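Local coordinates for protein Exo-alpha-sialidase (Clostridium perfringens, PDB 2VO8) that is a family 33 glycoside hydrolase, probably releasing terminal sialic acids, whose cohesin module probably binds dockerin partners to assemble toxin complexes, at residues 70-73 with 79-82; 13-18 with 93-98; 24-29 with 53-58. All coordinates share one frame; numbering follows the deposited sequence. Where two conformers were deposited one is given.

Contact 1: 70-73 with 79-82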
ATOM      1  N   LYS A  70      -2.256   8.106   7.634  1.00 24.11           N
ATOM      2  CA  LYS A  70      -3.289   7.738   8.571  1.00 24.99           C
ATOM      3  C   LYS A  70      -3.948   6.474   8.035  1.00 25.74           C
ATOM      4  O   LYS A  70      -4.130   6.338   6.816  1.00 23.96           O
ATOM      5  CB  LYS A  70      -4.352   8.844   8.690  1.00 25.24           C
ATOM      6  CG  LYS A  70      -3.866  10.170   9.361  1.00 25.57           C
ATOM      7  CD  LYS A  70      -3.431   9.953  10.836  1.00 27.75           C
ATOM      8  CE  LYS A  70      -2.865  11.238  11.474  1.00 28.95           C
ATOM      9  NZ  LYS A  70      -2.582  11.090  12.945  1.00 25.21           N
ATOM     10  N   SER A  71      -4.350   5.585   8.944  1.00 25.31           N
ATOM     11  CA  SER A  71      -4.902   4.302   8.538  1.00 24.86           C
ATOM     12  C   SER A  71      -5.913   3.791   9.556  1.00 25.63           C
ATOM     13  O   SER A  71      -5.787   4.064  10.751  1.00 24.61           O
ATOM     14  CB  SER A  71      -3.799   3.280   8.334  1.00 25.53           C
ATOM     15  OG  SER A  71      -3.225   2.865   9.563  1.00 25.50           O
ATOM     16  N   LYS A  72      -6.900   3.046   9.069  1.00 26.12           N
ATOM     17  CA  LYS A  72      -7.898   2.383   9.922  1.00 26.34           C
ATOM     18  C   LYS A  72      -8.249   1.032   9.305  1.00 25.78           C
ATOM     19  O   LYS A  72      -8.596   0.941   8.116  1.00 24.15           O
ATOM     20  CB  LYS A  72      -9.182   3.219  10.059  1.00 26.81           C
ATOM     21  CG  LYS A  72     -10.162   2.727  11.185  1.00 28.21           C
ATOM     22  CD  LYS A  72     -11.585   3.390  11.153  1.00 29.54           C
ATOM     23  CE  LYS A  72     -12.240   3.350   9.749  1.00 32.66           C
ATOM     24  NZ  LYS A  72     -13.748   3.610   9.675  1.00 34.00           N
ATOM     25  N   GLU A  73      -8.146  -0.004  10.126  1.00 24.01           N
ATOM     26  CA  GLU A  73      -8.626  -1.294   9.737  1.00 24.97           C
ATOM     27  C   GLU A  73     -10.142  -1.253   9.936  1.00 25.91           C
ATOM     28  O   GLU A  73     -10.640  -1.393  11.077  1.00 26.17           O
ATOM     29  CB  GLU A  73      -7.942  -2.372  10.564  1.00 24.19           C
ATOM     30  CG  GLU A  73      -8.272  -3.724  10.032  1.00 23.50           C
ATOM     31  CD  GLU A  73      -7.317  -4.803  10.477  1.00 23.69           C
ATOM     32  OE1 GLU A  73      -6.702  -4.652  11.543  1.00 22.52           O
ATOM     33  OE2 GLU A  73      -7.233  -5.846   9.784  1.00 24.73           O
ATOM     34  N   VAL A  79      -7.960  -2.332   5.142  1.00 21.07           N
ATOM     35  CA  VAL A  79      -7.326  -1.191   5.831  1.00 21.83           C
ATOM     36  C   VAL A  79      -7.352   0.031   4.899  1.00 22.39           C
ATOM     37  O   VAL A  79      -6.750   0.020   3.814  1.00 20.12           O
ATOM     38  CB  VAL A  79      -5.891  -1.464   6.249  1.00 22.04           C
ATOM     39  CG1 VAL A  79      -5.346  -0.307   7.198  1.00 24.94           C
ATOM     40  CG2 VAL A  79      -5.728  -2.833   6.915  1.00 21.93           C
ATOM     41  N   ARG A  80      -8.055   1.060   5.348  1.00 22.91           N
ATOM     42  CA  ARG A  80      -8.095   2.341   4.661  1.00 23.36           C
ATOM     43  C   ARG A  80      -6.839   3.113   5.018  1.00 21.87           C
ATOM     44  O   ARG A  80      -6.569   3.334   6.196  1.00 22.31           O
ATOM     45  CB  ARG A  80      -9.340   3.132   5.045  1.00 23.21           C
ATOM     46  CG  ARG A  80      -9.378   4.462   4.321  1.00 26.15           C
ATOM     47  CD  ARG A  80     -10.750   5.084   4.350  1.00 29.24           C
ATOM     48  NE  ARG A  80     -11.076   5.662   5.659  1.00 33.32           N
ATOM     49  CZ  ARG A  80     -12.064   5.258   6.472  1.00 34.25           C
ATOM     50  NH1 ARG A  80     -12.871   4.235   6.147  1.00 38.01           N
ATOM     51  NH2 ARG A  80     -12.250   5.875   7.636  1.00 35.34           N
ATOM     52  N   ILE A  81      -6.091   3.524   4.005  1.00 20.16           N
ATOM     53  CA  ILE A  81      -4.792   4.184   4.156  1.00 19.96           C
ATOM     54  C   ILE A  81      -4.822   5.496   3.375  1.00 21.42           C
ATOM     55  O   ILE A  81      -5.088   5.497   2.160  1.00 19.94           O
ATOM     56  CB  ILE A  81      -3.630   3.334   3.677  1.00 20.48           C
ATOM     57  CG1 ILE A  81      -3.634   1.967   4.388  1.00 18.48           C
ATOM     58  CG2 ILE A  81      -2.289   4.099   3.813  1.00 20.07           C
ATOM     59  CD1 ILE A  81      -2.543   1.148   4.016  1.00 18.31           C
ATOM     60  N   LEU A  82      -4.639   6.609   4.111  1.00 20.68           N
ATOM     61  CA  LEU A  82      -4.586   7.955   3.512  1.00 22.04           C
ATOM     62  C   LEU A  82      -3.158   8.437   3.651  1.00 22.23           C
ATOM     63  O   LEU A  82      -2.637   8.502   4.795  1.00 21.18           O
ATOM     64  CB  LEU A  82      -5.527   8.920   4.250  1.00 23.43           C
ATOM     65  CG  LEU A  82      -7.010   8.552   4.295  1.00 25.74           C
ATOM     66  CD1 LEU A  82      -7.889   9.586   5.070  1.00 27.70           C
ATOM     67  CD2 LEU A  82      -7.553   8.383   2.898  1.00 26.49           C
TER

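Contact 2: 13-18 with 93-98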
ATOM      1  N   THR A  13       1.551   0.523  -6.867  1.00 17.48           N
ATOM      2  CA  THR A  13       2.614  -0.451  -6.756  1.00 17.62           C
ATOM      3  C   THR A  13       2.540  -1.089  -5.398  1.00 18.51           C
ATOM      4  O   THR A  13       2.164  -0.433  -4.436  1.00 17.72           O
ATOM      5  CB  THR A  13       4.014   0.161  -6.953  1.00 18.26           C
ATOM      6  OG1 THR A  13       4.274   1.166  -5.947  1.00 17.33           O
ATOM      7  CG2 THR A  13       4.158   0.767  -8.368  1.00 16.38           C
ATOM      8  N   ILE A  14       2.806  -2.391  -5.357  1.00 18.66           N
ATOM      9  CA  ILE A  14       3.046  -3.090  -4.076  1.00 19.26           C
ATOM     10  C   ILE A  14       4.264  -3.991  -4.259  1.00 19.00           C
ATOM     11  O   ILE A  14       4.298  -4.788  -5.190  1.00 18.97           O
ATOM     12  CB  ILE A  14       1.772  -3.823  -3.563  1.00 18.81           C
ATOM     13  CG1 ILE A  14       2.094  -4.737  -2.354  1.00 19.75           C
ATOM     14  CG2 ILE A  14       1.012  -4.592  -4.639  1.00 21.74           C
ATOM     15  CD1 ILE A  14       0.787  -5.171  -1.581  1.00 20.89           C
ATOM     16  N   LYS A  15       5.246  -3.842  -3.383  1.00 18.09           N
ATOM     17  CA  LYS A  15       6.514  -4.565  -3.440  1.00 19.13           C
ATOM     18  C   LYS A  15       6.648  -5.317  -2.131  1.00 19.15           C
ATOM     19  O   LYS A  15       6.491  -4.742  -1.054  1.00 18.19           O
ATOM     20  CB  LYS A  15       7.717  -3.681  -3.684  1.00 19.84           C
ATOM     21  CG  LYS A  15       7.792  -3.109  -5.094  1.00 19.83           C
ATOM     22  CD  LYS A  15       9.122  -2.376  -5.379  1.00 20.69           C
ATOM     23  CE  LYS A  15       9.284  -1.116  -4.584  1.00 20.32           C
ATOM     24  NZ  LYS A  15       8.341  -0.040  -4.995  1.00 15.58           N
ATOM     25  N   VAL A  16       6.840  -6.617  -2.254  1.00 18.97           N
ATOM     26  CA  VAL A  16       6.960  -7.479  -1.087  1.00 19.83           C
ATOM     27  C   VAL A  16       7.731  -8.720  -1.500  1.00 19.64           C
ATOM     28  O   VAL A  16       7.706  -9.172  -2.689  1.00 18.38           O
ATOM     29  CB  VAL A  16       5.538  -7.815  -0.505  1.00 20.42           C
ATOM     30  CG1 VAL A  16       4.704  -8.400  -1.517  1.00 22.01           C
ATOM     31  CG2 VAL A  16       5.603  -8.774   0.768  1.00 19.06           C
ATOM     32  N   ASN A  17       8.445  -9.295  -0.549  1.00 19.36           N
ATOM     33  CA  ASN A  17       9.207 -10.488  -0.817  1.00 19.76           C
ATOM     34  C   ASN A  17       8.198 -11.596  -1.169  1.00 20.09           C
ATOM     35  O   ASN A  17       7.062 -11.575  -0.710  1.00 20.87           O
ATOM     36  CB  ASN A  17      10.017 -10.947   0.417  1.00 19.88           C
ATOM     37  CG  ASN A  17      11.164 -10.007   0.776  1.00 20.58           C
ATOM     38  OD1 ASN A  17      11.726  -9.299  -0.079  1.00 15.37           O
ATOM     39  ND2 ASN A  17      11.543 -10.042   2.065  1.00 17.41           N
ATOM     40  N   ASP A  18       8.644 -12.459  -2.065  1.00 21.85           N
ATOM     41  CA  ASP A  18       7.916 -13.634  -2.543  1.00 22.86           C
ATOM     42  C   ASP A  18       7.642 -14.613  -1.402  1.00 22.60           C
ATOM     43  O   ASP A  18       6.615 -15.300  -1.394  1.00 21.62           O
ATOM     44  CB  ASP A  18       8.788 -14.368  -3.582  1.00 24.38           C
ATOM     45  CG  ASP A  18       8.774 -13.711  -4.939  1.00 27.71           C
ATOM     46  OD1 ASP A  18       8.062 -12.678  -5.126  1.00 31.70           O
ATOM     47  OD2 ASP A  18       9.459 -14.260  -5.843  1.00 27.38           O
ATOM     48  N   ASP A  93       7.069   8.227  -9.360  1.00 24.47           N
ATOM     49  CA  ASP A  93       7.392   6.780  -9.154  1.00 25.01           C
ATOM     50  C   ASP A  93       7.764   6.478  -7.700  1.00 23.70           C
ATOM     51  O   ASP A  93       8.483   5.498  -7.416  1.00 24.13           O
ATOM     52  CB  ASP A  93       8.528   6.380 -10.097  1.00 24.12           C
ATOM     53  CG  ASP A  93       8.039   6.103 -11.546  1.00 24.63           C
ATOM     54  OD1 ASP A  93       6.935   6.483 -11.957  1.00 29.96           O
ATOM     55  OD2 ASP A  93       8.799   5.487 -12.285  1.00 27.78           O
ATOM     56  N   SER A  94       7.274   7.309  -6.789  1.00 23.90           N
ATOM     57  CA  SER A  94       7.678   7.209  -5.385  1.00 23.85           C
ATOM     58  C   SER A  94       6.996   6.048  -4.625  1.00 22.46           C
ATOM     59  O   SER A  94       5.882   5.690  -4.898  1.00 21.29           O
ATOM     60  CB  SER A  94       7.516   8.526  -4.573  1.00 25.00           C
ATOM     61  OG  SER A  94       6.638   9.487  -5.143  1.00 30.22           O
ATOM     62  N   ASP A  95       7.719   5.538  -3.639  1.00 22.01           N
ATOM     63  CA  ASP A  95       7.180   4.668  -2.624  1.00 21.60           C
ATOM     64  C   ASP A  95       6.624   5.554  -1.492  1.00 20.69           C
ATOM     65  O   ASP A  95       7.237   6.591  -1.120  1.00 18.91           O
ATOM     66  CB  ASP A  95       8.259   3.687  -2.157  1.00 21.09           C
ATOM     67  CG  ASP A  95       8.652   2.681  -3.259  1.00 23.86           C
ATOM     68  OD1 ASP A  95       7.961   2.630  -4.278  1.00 25.94           O
ATOM     69  OD2 ASP A  95       9.634   1.954  -3.096  1.00 21.68           O
ATOM     70  N   LEU A  96       5.442   5.181  -1.011  1.00 20.41           N
ATOM     71  CA  LEU A  96       4.645   6.035  -0.135  1.00 20.38           C
ATOM     72  C   LEU A  96       4.388   5.465   1.283  1.00 20.00           C
ATOM     73  O   LEU A  96       4.366   6.217   2.254  1.00 19.74           O
ATOM     74  CB  LEU A  96       3.313   6.354  -0.798  1.00 20.56           C
ATOM     75  CG  LEU A  96       3.354   7.159  -2.097  1.00 20.19           C
ATOM     76  CD1 LEU A  96       1.971   7.417  -2.608  1.00 19.89           C
ATOM     77  CD2 LEU A  96       4.072   8.519  -1.841  1.00 20.15           C
ATOM     78  N   VAL A  97       4.203   4.151   1.388  1.00 19.41           N
ATOM     79  CA  VAL A  97       3.732   3.552   2.644  1.00 20.20           C
ATOM     80  C   VAL A  97       4.451   2.222   2.897  1.00 20.27           C
ATOM     81  O   VAL A  97       4.708   1.472   1.948  1.00 18.84           O
ATOM     82  CB  VAL A  97       2.226   3.275   2.614  1.00 18.94           C
ATOM     83  CG1 VAL A  97       1.761   2.615   4.024  1.00 19.19           C
ATOM     84  CG2 VAL A  97       1.431   4.505   2.236  1.00 19.22           C
ATOM     85  N   LYS A  98       4.805   1.976   4.165  1.00 20.56           N
ATOM     86  CA  LYS A  98       5.361   0.690   4.625  1.00 21.35           C
ATOM     87  C   LYS A  98       4.270   0.029   5.461  1.00 19.92           C
ATOM     88  O   LYS A  98       3.837   0.603   6.460  1.00 17.72           O
ATOM     89  CB  LYS A  98       6.552   0.921   5.550  1.00 22.91           C
ATOM     90  CG  LYS A  98       7.745   1.637   4.949  1.00 24.77           C
ATOM     91  CD  LYS A  98       8.948   1.623   5.908  1.00 24.98           C
ATOM     92  CE  LYS A  98       9.344   2.980   6.502  1.00 28.91           C
ATOM     93  NZ  LYS A  98      10.834   2.899   6.775  1.00 27.28           N
TER
HETATM   94  O   HOH W   1       6.421   2.774  -6.489  1.00 15.11           O

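Contact 3: 24-29 with 53-58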
ATOM      1  N   SER A  24       7.974 -13.960  11.688  1.00 19.89           N
ATOM      2  CA  SER A  24       8.992 -13.019  11.249  0.50 19.78           C
ATOM      3  C   SER A  24       8.288 -11.859  10.546  1.00 20.06           C
ATOM      4  O   SER A  24       7.568 -12.044   9.570  1.00 20.99           O
ATOM      5  CB  SER A  24       9.984 -13.725  10.325  0.50 19.32           C
ATOM      6  OG  SER A  24      11.166 -12.953  10.150  0.50 20.39           O
ATOM      7  N   ALA A  25       8.477 -10.651  11.072  1.00 20.18           N
ATOM      8  CA  ALA A  25       7.873  -9.463  10.510  1.00 19.10           C
ATOM      9  C   ALA A  25       8.518  -9.162   9.128  1.00 18.70           C
ATOM     10  O   ALA A  25       9.724  -9.381   8.897  1.00 18.91           O
ATOM     11  CB  ALA A  25       8.042  -8.270  11.444  1.00 19.84           C
ATOM     12  N   PHE A  26       7.690  -8.673   8.228  1.00 17.12           N
ATOM     13  CA  PHE A  26       8.152  -8.241   6.902  1.00 18.76           C
ATOM     14  C   PHE A  26       7.382  -6.980   6.495  1.00 18.19           C
ATOM     15  O   PHE A  26       6.376  -6.683   7.075  1.00 18.34           O
ATOM     16  CB  PHE A  26       7.939  -9.395   5.879  1.00 18.58           C
ATOM     17  CG  PHE A  26       6.485  -9.642   5.530  1.00 19.01           C
ATOM     18  CD1 PHE A  26       5.865  -9.025   4.433  1.00 18.82           C
ATOM     19  CD2 PHE A  26       5.714 -10.527   6.297  1.00 18.12           C
ATOM     20  CE1 PHE A  26       4.524  -9.246   4.171  1.00 20.38           C
ATOM     21  CE2 PHE A  26       4.382 -10.716   6.061  1.00 18.00           C
ATOM     22  CZ  PHE A  26       3.778 -10.105   4.976  1.00 20.10           C
ATOM     23  N   GLU A  27       7.828  -6.268   5.446  1.00 19.66           N
ATOM     24  CA  GLU A  27       7.243  -5.020   4.938  0.50 20.16           C
ATOM     25  C   GLU A  27       6.547  -5.253   3.560  1.00 19.04           C
ATOM     26  O   GLU A  27       7.189  -5.858   2.703  1.00 21.16           O
ATOM     27  CB  GLU A  27       8.409  -3.988   4.751  0.50 20.50           C
ATOM     28  CG  GLU A  27       8.831  -3.208   6.070  0.50 22.90           C
ATOM     29  CD  GLU A  27      10.005  -3.813   6.909  0.50 23.84           C
ATOM     30  OE1 GLU A  27      10.195  -3.380   8.066  0.50 25.96           O
ATOM     31  OE2 GLU A  27      10.767  -4.687   6.449  0.50 29.78           O
ATOM     32  N   ALA A  28       5.311  -4.807   3.363  1.00 18.71           N
ATOM     33  CA  ALA A  28       4.821  -4.518   2.023  1.00 18.68           C
ATOM     34  C   ALA A  28       4.910  -3.026   1.739  1.00 18.48           C
ATOM     35  O   ALA A  28       4.467  -2.205   2.544  1.00 19.27           O
ATOM     36  CB  ALA A  28       3.390  -5.005   1.864  1.00 17.84           C
ATOM     37  N   ILE A  29       5.483  -2.683   0.589  1.00 18.42           N
ATOM     38  CA  ILE A  29       5.775  -1.293   0.259  1.00 19.52           C
ATOM     39  C   ILE A  29       4.823  -0.772  -0.813  1.00 19.69           C
ATOM     40  O   ILE A  29       4.858  -1.219  -1.960  1.00 18.70           O
ATOM     41  CB  ILE A  29       7.225  -1.122  -0.229  1.00 19.49           C
ATOM     42  CG1 ILE A  29       8.208  -1.578   0.851  1.00 22.48           C
ATOM     43  CG2 ILE A  29       7.489   0.324  -0.620  1.00 20.78           C
ATOM     44  CD1 ILE A  29       9.650  -1.598   0.395  1.00 22.75           C
ATOM     45  N   GLU A  53      -6.671 -13.895   8.879  1.00 19.23           N
ATOM     46  CA  GLU A  53      -6.377 -15.186   9.570  1.00 18.75           C
ATOM     47  C   GLU A  53      -4.887 -15.549   9.503  1.00 19.39           C
ATOM     48  O   GLU A  53      -4.337 -16.208  10.410  1.00 19.98           O
ATOM     49  CB  GLU A  53      -7.196 -16.346   8.974  1.00 20.14           C
ATOM     50  CG  GLU A  53      -8.683 -16.163   9.077  1.00 20.72           C
ATOM     51  CD  GLU A  53      -9.453 -17.401   8.642  1.00 21.37           C
ATOM     52  OE1 GLU A  53      -8.942 -18.167   7.813  1.00 26.67           O
ATOM     53  OE2 GLU A  53     -10.578 -17.586   9.156  1.00 25.08           O
ATOM     54  N   ALA A  54      -4.221 -15.108   8.442  1.00 18.37           N
ATOM     55  CA  ALA A  54      -2.856 -15.509   8.184  1.00 17.78           C
ATOM     56  C   ALA A  54      -1.778 -14.539   8.676  1.00 17.28           C
ATOM     57  O   ALA A  54      -0.640 -14.963   8.846  1.00 16.31           O
ATOM     58  CB  ALA A  54      -2.660 -15.795   6.732  1.00 18.24           C
ATOM     59  N   PHE A  55      -2.132 -13.265   8.840  1.00 18.00           N
ATOM     60  CA  PHE A  55      -1.243 -12.168   9.225  1.00 17.67           C
ATOM     61  C   PHE A  55      -1.762 -11.358  10.392  1.00 17.35           C
ATOM     62  O   PHE A  55      -2.920 -11.165  10.524  1.00 16.12           O
ATOM     63  CB  PHE A  55      -0.976 -11.186   8.083  1.00 18.12           C
ATOM     64  CG  PHE A  55      -0.534 -11.820   6.816  1.00 15.57           C
ATOM     65  CD1 PHE A  55       0.765 -12.019   6.572  1.00 16.34           C
ATOM     66  CD2 PHE A  55      -1.450 -12.200   5.859  1.00 20.86           C
ATOM     67  CE1 PHE A  55       1.164 -12.569   5.434  1.00 17.53           C
ATOM     68  CE2 PHE A  55      -1.058 -12.743   4.735  1.00 18.08           C
ATOM     69  CZ  PHE A  55       0.253 -12.955   4.521  1.00 18.02           C
ATOM     70  N   ILE A  56      -0.813 -10.863  11.170  1.00 18.59           N
ATOM     71  CA  ILE A  56      -0.990  -9.817  12.169  1.00 18.20           C
ATOM     72  C   ILE A  56      -0.568  -8.420  11.555  1.00 17.83           C
ATOM     73  O   ILE A  56       0.541  -8.339  11.152  1.00 16.13           O
ATOM     74  CB  ILE A  56      -0.043 -10.150  13.393  1.00 18.82           C
ATOM     75  CG1 ILE A  56      -0.362 -11.521  13.990  1.00 19.84           C
ATOM     76  CG2 ILE A  56      -0.057  -9.120  14.404  1.00 18.64           C
ATOM     77  CD1 ILE A  56       0.756 -12.167  14.723  1.00 18.72           C
ATOM     78  N   LEU A  57      -1.468  -7.406  11.551  1.00 18.11           N
ATOM     79  CA  LEU A  57      -1.061  -6.067  11.142  1.00 19.20           C
ATOM     80  C   LEU A  57      -0.326  -5.347  12.267  1.00 20.52           C
ATOM     81  O   LEU A  57      -0.899  -5.075  13.321  1.00 21.42           O
ATOM     82  CB  LEU A  57      -2.276  -5.249  10.700  1.00 18.44           C
ATOM     83  CG  LEU A  57      -2.001  -3.813  10.250  1.00 20.64           C
ATOM     84  CD1 LEU A  57      -1.143  -3.799   8.994  1.00 20.69           C
ATOM     85  CD2 LEU A  57      -3.303  -3.061  10.024  1.00 18.68           C
ATOM     86  N   ASN A  58       0.946  -5.041  12.034  1.00 20.35           N
ATOM     87  CA  ASN A  58       1.804  -4.459  13.078  1.00 21.36           C
ATOM     88  C   ASN A  58       1.788  -2.959  13.127  1.00 23.73           C
ATOM     89  O   ASN A  58       1.430  -2.382  14.157  1.00 25.06           O
ATOM     90  CB  ASN A  58       3.248  -4.916  12.946  1.00 20.59           C
ATOM     91  CG  ASN A  58       3.392  -6.397  13.085  1.00 20.86           C
ATOM     92  OD1 ASN A  58       4.136  -7.056  12.326  1.00 20.92           O
ATOM     93  ND2 ASN A  58       2.658  -6.947  14.046  1.00 21.45           N
TER

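Contact 1: 70-73 with 79-82
Leu82 N donates to Lys70 O over 2.8 Å, nearly straight at 173°, and Lys70 N returns a bond of 2.9 Å to Leu82 O, so both amides close this antiparallel pair. Lys72 and Arg80 form the next hydrogen-bonded pair, where Arg80 N reaches Lys72 O at 2.8 Å. Between the two, CA of Ser71 comes within 3.0 Å of Arg80 O, a close CA-H...O contact. On the Lys72 face the two long side chains run abreast in the same direction, each with CG anti to the backbone N (chi1 -168° for Lys72, -180° for Arg80) and a bend at chi3. Their ends meet without bonding: Lys72 CE touches Arg80 NH2 at 3.3 Å, and Lys72 NZ lies 3.4 Å from that NH2, two like-charged donors whose repulsion solvent probably screens. The other face carries Ser71, Glu73, Val79 and Ile81. Here Val79 CG2 packs on Glu73 CG at 4.1 Å, while Glu73 OE2 is hydrogen-bonded to both Tyr50 OH and Gly77 N, the latter in the turn of this beta hairpin. Val79 rests on Leu57 and Ile60 of strand 55-62, and the far edge of strand 78-85 pairs with strand 41-49, Val79 with Phe48 and Ile81 with Tyr46.

Contact 2: 13-18 with 93-98
Lys15 NZ and the carboxylate of Asp95 form a salt bridge, with the ammonium nitrogen 2.8 Å from Asp95 OD1. It comes to OD1 on the syn side, 28° out of the carboxylate plane. A second, weak hydrogen bond runs from Lys15 NZ to Asp95 OD2 at 3.0 Å, so the nitrogen sits astride both oxygens. OD1 has a further partner: a water 2.7 Å from Asp95 OD1 donates to it and is also hydrogen-bonded to Thr13 OG1, again at 2.7 Å. The water thus spans a gap that the two side chains do not close directly, since Thr13 OG1 and Asp95 OD1 stay 4.3 Å apart.

The lysine gets there by curling. Its chain bends at chi3 and again at chi4 (-67° and -69°), which turns the ammonium group back to meet the aspartate, and the two side chains cross at about a right angle. Lys15 CE follows the nitrogen in, to 3.4 Å from Asp95 OD2. Asp95 also packs on Ile29 and Phe63.

The backbones do not pair here, because strand 26-33 runs between them: Thr13 and Lys15 bond to Gly31 and Ile29 along one edge, Ser94 and Leu96 to Ile32 and Leu30 along the other. The salt bridge therefore spans the middle strand at the surface of the sheet. Just beyond Asp95, Leu96 and Val97 both face Leu30, a classic beta bulge in the antiparallel pairing of this cohesin beta sandwich.

Contact 3: 24-29 with 53-58
Phe26 and Phe55 meet inside the beta sandwich of the cohesin module, a jelly-roll fold, and their rings make the main contact between two strands that are not neighbours in the sheet. Strand 95-103 lies between them. Phe26 and Ala28 pair by backbone hydrogen bonds with its Leu101 and Val99, while Ile56 on the other side pairs with Thr102. No hydrogen bond passes directly between 24-29 and 53-58, so the contact depends on side chains reaching across the middle strand.

The aromatic contact is rim to rim, with neither ring lying over the face of the other. The ring centres are 5.8 Å apart and the planes are inclined at 64°, so this is neither an offset stack nor a T-shaped pair. Phe26 has its CG between the backbone N and the carbonyl carbon (chi1 71°), which swings the ring across to Phe55, although its CB does not itself point there. The CB of Phe55 already heads toward Phe26, and the two side chains cross at about a right angle.

Both phenylalanines are buried. Leu112 of strand 107-121 touches both rings, and Phe55 also packs on Val136 and Ile138 of strand 126-139, with Tyr50 and Glu110 at its side, so the pair belongs to the core between the layers of the sandwich.

The second contact is slight and exposed: the methyl group of Ala25 approaches the side chain of Asn58, with their CA atoms 8.3 Å apart.

Within the aromatic pair, CD1 of Phe55 lies in the plane of the Phe26 ring at its edge, 3.9 Å from Phe26 CE2, and the nearest approach is Phe26 CZ to Phe55 CE1 at 3.6 Å.

How the contacts relate
From the N terminus, segment 13-18 opens contact 2, the longest loop of the three, which closes only at 93-98. Contact 3 opens next at 24-29 and closes at 53-58. Contact 1, the hairpin of 70-73 with 79-82, then follows in series; both nest inside contact 2, and none cross. Contacts 2 and 3 each span one strand, 26-33 and 95-103 respectively, and adjoin where strands 10-15 and 26-33 pair and Val16 packs on Phe26. The inner face of the hairpin rests on segment 53-58 of contact 3, and Ile81 meets Val97 of contact 2. Contacts 2 and 3 thus join alternate strands of one layer; contact 1 belongs to the other.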